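Local coordinates for Two-component insecticidal protein 16 kDa unit (Alcaligenes faecalis, PDB 5V3S) that serves as the aegerolysin-family 16 kDa unit of a two-component insecticidal toxin that kills corn rootworm, probably acting together with its partner protein, at residues Y16-E21 / S132-N137; M20-F25 / Y69-C74; G85-Y90 / F97-D102. All blocks are in the same frame, centred on the assembly; numbering follows the deposited sequence.

Contact 1 of 3, residues Y16-E21 / S132-N137. Unlike the reference sequence in segment 16-21: Met20 (reference Ile). Unlike the reference sequence in segment 132-137: Met135 (reference Thr).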
# COMPACT_ATOMS: atom_id res chain seq x y z
N TYR A 16 9.10 -2.93 -15.82
CA TYR A 16 9.51 -2.43 -14.50
C TYR A 16 9.37 -0.93 -14.44
O TYR A 16 9.45 -0.32 -13.36
CB TYR A 16 10.96 -2.82 -14.15
CG TYR A 16 11.18 -4.25 -13.74
CD1 TYR A 16 10.18 -5.18 -13.85
CD2 TYR A 16 12.41 -4.66 -13.23
CE1 TYR A 16 10.40 -6.49 -13.49
CE2 TYR A 16 12.64 -5.99 -12.92
CZ TYR A 16 11.63 -6.88 -13.02
OH TYR A 16 11.82 -8.19 -12.70
N ALA A 17 9.11 -0.34 -15.60
CA ALA A 17 8.99 1.09 -15.69
C ALA A 17 7.73 1.62 -15.00
O ALA A 17 7.64 2.80 -14.75
CB ALA A 17 9.03 1.52 -17.15
N GLN A 18 6.73 0.76 -14.78
CA GLN A 18 5.55 1.10 -13.94
C GLN A 18 5.73 0.40 -12.59
O GLN A 18 5.90 -0.82 -12.52
CB GLN A 18 4.27 0.69 -14.64
CG GLN A 18 3.02 0.98 -13.84
CD GLN A 18 2.94 2.44 -13.42
OE1 GLN A 18 3.75 2.91 -12.61
NE2 GLN A 18 2.08 3.20 -14.09
N TRP A 19 5.80 1.19 -11.52
CA TRP A 19 6.18 0.62 -10.25
C TRP A 19 5.64 1.56 -9.17
O TRP A 19 5.35 2.75 -9.43
CB TRP A 19 7.69 0.46 -10.09
CG TRP A 19 8.39 1.79 -10.10
CD1 TRP A 19 8.80 2.49 -11.21
CD2 TRP A 19 8.76 2.60 -8.96
NE1 TRP A 19 9.39 3.67 -10.83
CE2 TRP A 19 9.37 3.77 -9.45
CE3 TRP A 19 8.58 2.46 -7.58
CZ2 TRP A 19 9.85 4.78 -8.62
CZ3 TRP A 19 9.08 3.47 -6.73
CH2 TRP A 19 9.70 4.61 -7.24
N MSE A 20 5.44 0.97 -8.01
CA MSE A 20 4.99 1.73 -6.85
C MSE A 20 5.69 1.12 -5.64
O MSE A 20 6.01 -0.07 -5.60
CB MSE A 20 3.45 1.69 -6.69
CG MSE A 20 2.74 0.32 -6.57
SE MSE A 20 2.80 -0.28 -4.65
CE MSE A 20 1.08 0.62 -4.34
N GLU A 21 5.92 1.94 -4.62
CA GLU A 21 6.30 1.41 -3.32
C GLU A 21 5.50 2.19 -2.30
O GLU A 21 5.50 3.39 -2.36
CB GLU A 21 7.81 1.48 -2.99
CG GLU A 21 8.63 0.52 -3.81
CD GLU A 21 10.01 0.21 -3.30
OE1 GLU A 21 10.35 0.70 -2.19
OE2 GLU A 21 10.71 -0.56 -4.05
N SER A 132 2.13 11.71 -13.34
CA SER A 132 2.55 11.23 -14.65
C SER A 132 3.40 9.98 -14.46
O SER A 132 3.73 9.61 -13.32
CB SER A 132 3.37 12.31 -15.36
OG SER A 132 2.52 13.35 -15.75
N GLY A 133 3.72 9.32 -15.58
CA GLY A 133 4.74 8.25 -15.60
C GLY A 133 4.53 7.18 -14.54
O GLY A 133 3.37 6.78 -14.27
N ALA A 134 5.61 6.78 -13.88
CA ALA A 134 5.51 5.71 -12.85
C ALA A 134 4.81 6.23 -11.58
O ALA A 134 5.06 7.36 -11.12
CB ALA A 134 6.88 5.15 -12.50
N MSE A 135 3.96 5.40 -11.02
CA MSE A 135 3.29 5.75 -9.75
C MSE A 135 4.24 6.21 -8.65
O MSE A 135 3.99 7.21 -8.01
CB MSE A 135 2.37 4.61 -9.33
CG MSE A 135 1.56 4.87 -8.06
SE MSE A 135 0.35 6.39 -8.29
CE MSE A 135 -1.34 5.61 -7.72
N GLY A 136 5.31 5.50 -8.40
CA GLY A 136 6.33 6.04 -7.51
C GLY A 136 6.16 5.64 -6.04
O GLY A 136 5.62 4.65 -5.76
N ASN A 137 6.69 6.47 -5.14
CA ASN A 137 6.69 6.21 -3.71
C ASN A 137 5.42 6.82 -3.08
O ASN A 137 5.04 7.98 -3.38
CB ASN A 137 7.93 6.81 -3.03
CG ASN A 137 9.24 6.22 -3.54
OD1 ASN A 137 9.56 5.11 -3.23
ND2 ASN A 137 9.91 6.92 -4.44

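Contact 2 of 3, residues M20-F25 / Y69-C74. Unlike the reference sequence in segment 20-25: Met20 (reference Ile).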
# COMPACT_ATOMS: atom_id res chain seq x y z
N MSE A 20 5.44 0.97 -8.01
CA MSE A 20 4.99 1.73 -6.85
C MSE A 20 5.69 1.12 -5.64
O MSE A 20 6.01 -0.07 -5.60
CB MSE A 20 3.45 1.69 -6.69
CG MSE A 20 2.74 0.32 -6.57
SE MSE A 20 2.80 -0.28 -4.65
CE MSE A 20 1.08 0.62 -4.34
N GLU A 21 5.92 1.94 -4.62
CA GLU A 21 6.30 1.41 -3.32
C GLU A 21 5.50 2.19 -2.30
O GLU A 21 5.50 3.39 -2.36
CB GLU A 21 7.81 1.48 -2.99
CG GLU A 21 8.63 0.52 -3.81
CD GLU A 21 10.01 0.21 -3.30
OE1 GLU A 21 10.35 0.70 -2.19
OE2 GLU A 21 10.71 -0.56 -4.05
N ILE A 22 4.81 1.47 -1.41
CA ILE A 22 3.92 2.09 -0.43
C ILE A 22 4.45 1.75 0.99
O ILE A 22 4.65 0.61 1.31
CB ILE A 22 2.43 1.83 -0.67
CG1 ILE A 22 1.58 2.61 0.26
CG2 ILE A 22 2.06 0.39 -0.54
CD1 ILE A 22 0.20 2.86 -0.26
N THR A 23 4.66 2.77 1.79
CA THR A 23 5.21 2.53 3.12
C THR A 23 4.09 2.94 4.08
O THR A 23 3.56 4.04 3.93
CB THR A 23 6.53 3.33 3.33
OG1 THR A 23 7.50 2.85 2.44
CG2 THR A 23 7.03 3.13 4.70
N ILE A 24 3.76 2.07 5.06
CA ILE A 24 2.74 2.34 6.11
C ILE A 24 3.46 2.42 7.43
O ILE A 24 4.19 1.46 7.79
CB ILE A 24 1.70 1.19 6.12
CG1 ILE A 24 1.13 1.01 4.73
CG2 ILE A 24 0.57 1.42 7.14
CD1 ILE A 24 1.74 -0.12 3.96
N PHE A 25 3.36 3.59 8.08
CA PHE A 25 4.07 3.82 9.36
C PHE A 25 2.96 4.02 10.33
O PHE A 25 2.04 4.79 10.05
CB PHE A 25 4.91 5.14 9.31
CG PHE A 25 5.73 5.37 10.53
CD1 PHE A 25 6.98 4.84 10.64
CD2 PHE A 25 5.18 6.05 11.63
CE1 PHE A 25 7.75 5.05 11.77
CE2 PHE A 25 5.95 6.22 12.81
CZ PHE A 25 7.21 5.70 12.86
N TYR A 69 6.20 -0.60 7.44
CA TYR A 69 6.38 -1.79 6.54
C TYR A 69 6.07 -1.30 5.13
O TYR A 69 5.23 -0.41 5.00
CB TYR A 69 5.35 -2.81 6.92
CG TYR A 69 5.26 -3.99 6.00
CD1 TYR A 69 6.26 -4.99 5.96
CD2 TYR A 69 4.11 -4.17 5.20
CE1 TYR A 69 6.10 -6.15 5.13
CE2 TYR A 69 3.95 -5.35 4.42
CZ TYR A 69 4.96 -6.28 4.35
OH TYR A 69 4.81 -7.39 3.53
N THR A 70 6.80 -1.83 4.14
CA THR A 70 6.64 -1.39 2.76
C THR A 70 6.19 -2.55 1.93
O THR A 70 6.74 -3.69 2.05
CB THR A 70 8.00 -0.85 2.26
OG1 THR A 70 8.37 0.27 3.08
CG2 THR A 70 7.93 -0.44 0.84
N ILE A 71 5.25 -2.23 1.06
CA ILE A 71 4.74 -3.13 0.03
C ILE A 71 5.27 -2.53 -1.32
O ILE A 71 5.24 -1.31 -1.56
CB ILE A 71 3.22 -3.17 0.09
CG1 ILE A 71 2.74 -3.90 1.32
CG2 ILE A 71 2.61 -3.77 -1.15
CD1 ILE A 71 1.30 -3.69 1.69
N ALA A 72 5.61 -3.40 -2.23
CA ALA A 72 6.14 -2.91 -3.52
C ALA A 72 5.58 -3.76 -4.61
O ALA A 72 5.49 -4.96 -4.46
CB ALA A 72 7.63 -3.02 -3.51
N SER A 73 5.21 -3.16 -5.72
CA SER A 73 4.70 -3.95 -6.81
C SER A 73 5.11 -3.24 -8.07
O SER A 73 5.16 -2.08 -8.07
CB SER A 73 3.21 -3.89 -6.69
OG SER A 73 2.57 -4.59 -7.70
N CYS A 74 5.31 -3.99 -9.17
CA CYS A 74 5.65 -3.42 -10.45
C CYS A 74 5.09 -4.32 -11.55
O CYS A 74 4.44 -5.32 -11.29
CB CYS A 74 7.19 -3.32 -10.62
SG CYS A 74 8.07 -4.88 -10.55

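Contact 3 of 3, residues G85-Y90 / F97-D102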
# COMPACT_ATOMS: atom_id res chain seq x y z
N GLY A 85 -3.98 -3.34 -7.90
CA GLY A 85 -4.21 -4.19 -6.70
C GLY A 85 -4.68 -3.34 -5.53
O GLY A 85 -4.99 -2.13 -5.67
N GLY A 86 -4.60 -3.97 -4.34
CA GLY A 86 -5.01 -3.31 -3.10
C GLY A 86 -4.70 -4.15 -1.87
O GLY A 86 -4.23 -5.32 -1.95
N PHE A 87 -5.01 -3.56 -0.70
CA PHE A 87 -4.85 -4.23 0.58
C PHE A 87 -5.59 -3.41 1.61
O PHE A 87 -5.92 -2.25 1.37
CB PHE A 87 -3.37 -4.40 1.04
CG PHE A 87 -2.64 -3.11 1.27
CD1 PHE A 87 -2.06 -2.43 0.18
CD2 PHE A 87 -2.59 -2.50 2.58
CE1 PHE A 87 -1.43 -1.25 0.38
CE2 PHE A 87 -1.90 -1.27 2.76
CZ PHE A 87 -1.35 -0.66 1.62
N SER A 88 -5.72 -3.97 2.79
CA SER A 88 -6.48 -3.42 3.90
C SER A 88 -5.64 -3.46 5.17
O SER A 88 -4.72 -4.23 5.31
CB SER A 88 -7.85 -4.09 4.12
OG SER A 88 -8.70 -4.06 2.94
N LEU A 89 -5.92 -2.53 6.06
CA LEU A 89 -5.14 -2.56 7.33
C LEU A 89 -6.14 -2.59 8.43
O LEU A 89 -7.11 -1.85 8.43
CB LEU A 89 -4.34 -1.33 7.56
CG LEU A 89 -3.35 -1.31 8.71
CD1 LEU A 89 -2.17 -2.17 8.47
CD2 LEU A 89 -2.90 0.09 8.97
N TYR A 90 -5.84 -3.39 9.43
CA TYR A 90 -6.72 -3.58 10.57
C TYR A 90 -5.97 -3.22 11.88
O TYR A 90 -4.73 -3.23 11.94
CB TYR A 90 -7.11 -5.05 10.68
CG TYR A 90 -7.92 -5.51 9.54
CD1 TYR A 90 -7.31 -5.81 8.33
CD2 TYR A 90 -9.27 -5.64 9.64
CE1 TYR A 90 -8.07 -6.18 7.21
CE2 TYR A 90 -10.03 -6.01 8.53
CZ TYR A 90 -9.40 -6.28 7.33
OH TYR A 90 -10.23 -6.70 6.27
N PHE A 97 -8.39 1.05 7.22
CA PHE A 97 -8.46 1.58 5.79
C PHE A 97 -8.38 0.48 4.74
O PHE A 97 -8.00 -0.64 5.00
CB PHE A 97 -7.47 2.69 5.43
CG PHE A 97 -6.00 2.28 5.31
CD1 PHE A 97 -5.51 1.62 4.23
CD2 PHE A 97 -5.07 2.64 6.29
CE1 PHE A 97 -4.15 1.31 4.11
CE2 PHE A 97 -3.74 2.34 6.19
CZ PHE A 97 -3.27 1.64 5.08
N GLU A 98 -8.86 0.83 3.58
CA GLU A 98 -8.76 0.01 2.37
C GLU A 98 -8.01 0.89 1.39
O GLU A 98 -8.26 2.14 1.32
CB GLU A 98 -10.12 -0.36 1.84
CG GLU A 98 -10.85 -1.35 2.76
CD GLU A 98 -12.33 -1.43 2.45
OE1 GLU A 98 -12.97 -0.46 1.97
OE2 GLU A 98 -12.82 -2.50 2.61
N TYR A 99 -6.99 0.30 0.74
CA TYR A 99 -6.28 1.03 -0.28
C TYR A 99 -6.35 0.28 -1.64
O TYR A 99 -6.41 -0.94 -1.66
CB TYR A 99 -4.82 1.24 0.15
CG TYR A 99 -4.06 2.12 -0.81
CD1 TYR A 99 -4.44 3.49 -0.99
CD2 TYR A 99 -3.05 1.58 -1.58
CE1 TYR A 99 -3.73 4.29 -1.90
CE2 TYR A 99 -2.33 2.36 -2.43
CZ TYR A 99 -2.69 3.70 -2.60
OH TYR A 99 -1.97 4.40 -3.55
N TYR A 100 -6.32 1.03 -2.74
CA TYR A 100 -6.44 0.44 -4.11
C TYR A 100 -5.71 1.32 -5.06
O TYR A 100 -5.69 2.56 -4.87
CB TYR A 100 -7.94 0.30 -4.55
CG TYR A 100 -8.18 0.07 -6.06
CD1 TYR A 100 -7.99 -1.17 -6.60
CD2 TYR A 100 -8.48 1.14 -6.94
CE1 TYR A 100 -8.08 -1.42 -7.95
CE2 TYR A 100 -8.62 0.89 -8.32
CZ TYR A 100 -8.43 -0.42 -8.80
OH TYR A 100 -8.54 -0.73 -10.11
N TRP A 101 -5.00 0.70 -6.01
CA TRP A 101 -4.26 1.43 -7.02
C TRP A 101 -4.47 0.75 -8.40
O TRP A 101 -4.73 -0.43 -8.49
CB TRP A 101 -2.77 1.51 -6.66
CG TRP A 101 -2.08 0.19 -6.67
CD1 TRP A 101 -1.48 -0.41 -7.74
CD2 TRP A 101 -1.95 -0.74 -5.59
NE1 TRP A 101 -1.01 -1.62 -7.42
CE2 TRP A 101 -1.28 -1.86 -6.09
CE3 TRP A 101 -2.26 -0.70 -4.23
CZ2 TRP A 101 -0.98 -2.98 -5.29
CZ3 TRP A 101 -1.98 -1.81 -3.46
CH2 TRP A 101 -1.30 -2.90 -3.97
N ASP A 102 -4.38 1.56 -9.45
CA ASP A 102 -4.48 1.06 -10.79
C ASP A 102 -3.50 1.88 -11.55
O ASP A 102 -3.71 3.06 -11.75
CB ASP A 102 -5.92 1.17 -11.31
CG ASP A 102 -6.03 0.64 -12.73
OD1 ASP A 102 -5.22 -0.23 -13.10
OD2 ASP A 102 -6.91 1.12 -13.46
O HOH W 1 -11.36 -4.93 3.21

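Contact 1 of 3, residues Y16-E21 / S132-N137
Gln18 OE1 accepts the backbone N-H of Met135, a selenomethionine, at 3.0 Å, in the carbonyl plane and on a lone pair. The Gln18 chain leaves with CG beside the carbonyl carbon (chi1 178°) and bends at chi2, swinging the amide toward residues 132-137; OE1 also takes a weak bond from Trp19 N, and both bonds limit the amide's rotation. The chain then enters parallel pairing: Gly136 N donates to Trp19 O at 2.9 Å, and Gly136 O receives Glu21 N at 3.0 Å. Glycine suits position 136 because, besides the positive phi, a CB at these backbone angles would jam against Met135 O. Its CA comes over one face of the Trp19 indole, 3.8 Å from the centroid of the six-membered ring. Asn137 meets the edge of that indole, its ND2 3.6 Å from Trp19 CH2 and its amide plane turned 72° to the ring. Ala134 is small enough to bring CB within 3.4 Å of Trp19 NE1. Lys49 adds a cation-pi contact to the indole, and Gln18 NE2 a weak bond to Pro104 O. Strand 19-27 starts between strands 136-144 and 68-74 of its sheet, and Trp101 of strand 94-103 touches selenomethionine Met20.

Contact 2 of 3, residues M20-F25 / Y69-C74
The carboxylate of Glu21 has Ala72 CB over one face, 4.0 Å from CD, and Thr70 CG2 on the same side, above the plane but displaced past OE1, from which it lies 4.0 Å. This is antiparallel pairing inside the mixed sheet of the aegerolysin beta-sandwich, where strands 20-25 and 69-74 run at 164° to each other. Glu21 suits a partly exposed position: its aliphatic CG packs on Ala72, and the carboxylate beyond it sends OE2 to the backbone N of Gly47. Ala72, buried on the same face, leaves room for that chain to lie across it.

Six backbone bonds join the hydrogen-bonded pairs Met20-Ser73, Ile22-Ile71 and Ile24-Tyr69. The bond from Ile22 N to Ile71 O is short, 2.8 Å, and nearly straight (173°). On the face opposite Glu21, the beta-branched Ile22 and Ile71 lie side by side and point the same way, Ile22 CG2 being 3.8 Å from Ile71 CB. Ile24 turns CD1 back toward the partner strand, over Tyr69 O at 3.7 Å. These side chains also meet Phe87 of the other sheet, which suits apolar residues; their beta-branching suits the extended strand. Ser73, polar on this buried face, is satisfied by Thr83 OG1 and Lys42 O.

Threonine, which favours strands and carries a short hydroxyl, fills both positions of the Thr23-Thr70 pair. Each sets its OG1 beside its own backbone N (chi1 -65° in Thr23), and the two hydroxyls share a hydrogen bond, Thr23 OG1 to Thr70 OG1, of 2.8 Å.

Contact 3 of 3, residues G85-Y90 / F97-D102
Leu89 and Phe97, Phe87 and Tyr99, and Gly85 and Trp101 are the hydrogen-bonded pairs of two antiparallel strands, 85-90 and 97-102, whose axes come within 4.7 Å at 170°; the bond from Phe97 N to Leu89 O is weak.

The side chains on one face are almost all aromatic. Trp101 swings its indole back across the partner strand, CG lying between the backbone N and the carbonyl carbon (chi1 66°), and spreads over the peptide of Gly85 and Gly86. Gly85 O lies 3.3 Å above the indole plane, and Gly86 CA approaches Trp101 CZ3 at 3.4 Å. Gly85 fits under the indole because a side chain there would strike Trp101 CZ2; at Gly86 a CB, pointing to the opposite face, would instead run into Tyr99 O. The rim of the indole meets that of Phe87 nearly in plane, Trp101 CZ3 to Phe87 CD1 at 3.7 Å, the two side chains crossing at about a right angle.

Phe87 forms an aromatic cluster with Phe97 and Tyr99. Its CE2 lies 3.7 Å from Phe97 CE1, the ring planes being 69° apart, while Tyr99 CB sits over one of its faces. Leu89 CB, 4.1 Å from the Phe97 centroid, makes a CH-pi contact, an apolar methylene on the ring face, with CD2 reaching the rim at CE2.

On the other face the Ser88-Glu98 pair is polar and partly exposed: a water bridges Ser88 OG, at 2.8 Å, to Glu98 OE2, to which it donates.

Trp101 NE1 bonds to Thr83 OG1 at the start of the partner strand, and Tyr99 OH to Asp111 OD2 of strand 110-115. Strands 31-38 and 110-115 flank the hairpin in its sheet, and the aromatic face packs on strands 19-27 and 136-144 of the other sheet.

Overall arrangement
Contacts 1 and 2 belong to the mixed sheet and share Met20 and Glu21, because strand 19-27 lies between 136-144, its parallel neighbour, and 68-74, its antiparallel one; their centres are about 11 Å apart. Contact 3 is a hairpin in the antiparallel sheet, with its centre about 11 Å from that of contact 2 and 17 Å from that of contact 1. Along the chain contact 2 closes before the hairpin begins, and residues 132-137 return last to complete contact 1. The sheets meet through side chains: Ile22 CD1 lies 3.4 Å from Tyr99 CE2, and Met20 CE 3.6 Å from Trp101 CD2. The first strand thus ties late and middle parts of the sequence into one beta-sandwich.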